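Local coordinates for protein dITP/XTP pyrophosphatase (Mycobacteroides abscessus, PDB 6WWD) that probably hydrolyses non-canonical purine nucleoside triphosphates such as XTP, dITP and ITP to their monophosphates and diphosphate, cleansing the nucleotide pool, at residues 139-144 with 161-166. Residues are numbered along the deposited sequence; the frame is centred on the assembly and turned at random.
Sequences GRWKGS and FVPRGG
Two hydrogens meet at the carbonyl oxygen of Val162, one from the backbone N of Ser144 and one from a water that is also hydrogen-bonded to Ser144 OG. This pairing adds the short strand 161-163, antiparallel, to the margin of the central mixed sheet of the HAM1 fold. Val162 N donates in return to Ser144 O at 2.7 Å, its N-H aimed almost directly at the oxygen, completing a hydrogen-bonded pair. At the next, non-hydrogen-bonded pair, Gly143, which has no side chain, brings its CA within 3.0 Å of Val162 O.

Past Pro163, where a type II turn begins, Arg164 N donates to Lys142 O at 2.9 Å. The arginine chain then bends at its third torsion (chi3 -80°), and Arg164 NH2 donates to Gly143 O at 3.0 Å, on a lone pair in the carbonyl plane, with the oxygen tilted slightly out of the guanidinium plane. Lys142 CB lies over the centre of the guanidinium face. The two cationic side chains run alongside each other, Lys142 NZ 4.2 Å from Arg164 NH1, a closeness probably eased by Glu134 of the second subunit, which forms a salt bridge with NH1.

With CG anti to the backbone N in both (chi1 -172° and -179°), Trp141 and Phe161 bring their rings together obliquely, and Phe161 CE2 sits over one face of the indole, offset toward its rim. Trp141 lies close to Arg184, a predicted substrate-binding residue, while its strand is continued across the dimer interface by an antiparallel strand of the second subunit. Pro163 CG packs obliquely against the six-membered ring of the indole, 3.5 Å from Trp141 CZ2. The edge of the Phe161 ring meets Trp141 O, which lies near the ring plane, 3.2 Å from Phe161 CZ.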
# COMPACT_ATOMS: atom_id res chain seq x y z
N GLY D 139 -3.53 -1.35 17.15
CA GLY D 139 -2.23 -1.38 17.79
C GLY D 139 -1.33 -2.36 17.07
O GLY D 139 -1.79 -3.42 16.62
N ARG D 140 -0.04 -2.01 16.97
CA ARG D 140 0.97 -2.85 16.33
C ARG D 140 2.14 -3.05 17.29
O ARG D 140 2.72 -2.07 17.76
CB ARG D 140 1.51 -2.23 15.04
CG ARG D 140 0.47 -2.11 13.99
CD ARG D 140 1.03 -1.77 12.60
NE ARG D 140 -0.11 -1.76 11.70
CZ ARG D 140 -0.28 -2.57 10.67
NH1 ARG D 140 0.67 -3.45 10.33
NH2 ARG D 140 -1.40 -2.47 9.96
N TRP D 141 2.48 -4.30 17.55
CA TRP D 141 3.64 -4.67 18.36
C TRP D 141 4.75 -5.09 17.41
O TRP D 141 4.67 -6.16 16.80
CB TRP D 141 3.26 -5.81 19.31
CG TRP D 141 4.28 -6.22 20.37
CD1 TRP D 141 5.32 -5.49 20.84
CD2 TRP D 141 4.30 -7.47 21.08
NE1 TRP D 141 6.01 -6.22 21.80
CE2 TRP D 141 5.39 -7.43 21.97
CE3 TRP D 141 3.51 -8.62 21.04
CZ2 TRP D 141 5.71 -8.49 22.82
CZ3 TRP D 141 3.83 -9.69 21.89
CH2 TRP D 141 4.91 -9.61 22.76
N LYS D 142 5.78 -4.26 17.28
CA LYS D 142 6.77 -4.48 16.23
C LYS D 142 7.75 -5.59 16.62
O LYS D 142 8.15 -5.70 17.79
CB LYS D 142 7.54 -3.19 15.91
CG LYS D 142 6.63 -2.03 15.48
CD LYS D 142 5.87 -2.42 14.21
CE LYS D 142 5.73 -1.26 13.22
NZ LYS D 142 6.68 -1.43 12.09
N GLY D 143 8.14 -6.39 15.64
CA GLY D 143 9.13 -7.42 15.84
C GLY D 143 9.62 -8.01 14.54
O GLY D 143 9.78 -7.29 13.54
N SER D 144 9.91 -9.31 14.55
CA SER D 144 10.37 -10.00 13.35
C SER D 144 10.07 -11.49 13.52
O SER D 144 9.70 -11.95 14.61
CB SER D 144 11.87 -9.75 13.10
OG SER D 144 12.64 -10.17 14.20
N PHE D 161 7.49 -15.40 16.74
CA PHE D 161 7.47 -13.94 16.71
C PHE D 161 8.50 -13.41 17.70
O PHE D 161 8.39 -13.66 18.90
CB PHE D 161 6.08 -13.40 17.05
CG PHE D 161 6.00 -11.90 17.02
CD1 PHE D 161 6.00 -11.22 15.81
CD2 PHE D 161 5.96 -11.16 18.20
CE1 PHE D 161 5.94 -9.81 15.78
CE2 PHE D 161 5.89 -9.75 18.17
CZ PHE D 161 5.88 -9.09 16.96
N VAL D 162 9.49 -12.68 17.19
CA VAL D 162 10.53 -12.08 18.03
C VAL D 162 10.19 -10.61 18.21
O VAL D 162 10.32 -9.83 17.25
CB VAL D 162 11.93 -12.25 17.41
CG1 VAL D 162 12.97 -11.61 18.30
CG2 VAL D 162 12.26 -13.73 17.17
N PRO D 163 9.74 -10.19 19.39
CA PRO D 163 9.50 -8.76 19.63
C PRO D 163 10.78 -7.93 19.49
O PRO D 163 11.84 -8.31 19.99
CB PRO D 163 9.01 -8.73 21.09
CG PRO D 163 8.47 -10.08 21.31
CD PRO D 163 9.39 -11.00 20.55
N ARG D 164 10.65 -6.78 18.85
CA ARG D 164 11.79 -5.87 18.78
C ARG D 164 12.24 -5.51 20.19
O ARG D 164 11.43 -5.38 21.11
CB ARG D 164 11.40 -4.62 17.97
CG ARG D 164 12.49 -4.18 17.00
CD ARG D 164 11.94 -3.32 15.89
NE ARG D 164 11.32 -4.11 14.83
CZ ARG D 164 10.60 -3.59 13.84
NH1 ARG D 164 10.43 -2.27 13.78
NH2 ARG D 164 10.03 -4.38 12.92
N GLY D 165 13.56 -5.42 20.37
CA GLY D 165 14.16 -5.17 21.67
C GLY D 165 14.77 -6.38 22.34
O GLY D 165 15.30 -6.24 23.45
N GLY D 166 14.72 -7.54 21.71
CA GLY D 166 15.35 -8.73 22.25
C GLY D 166 15.47 -9.77 21.16
O GLY D 166 15.08 -9.55 20.01
O HOH W 1 8.76 -4.46 20.19
O HOH W 2 7.25 -4.45 11.20
O HOH W 3 12.92 -6.20 13.94
O HOH W 4 12.59 -8.63 16.39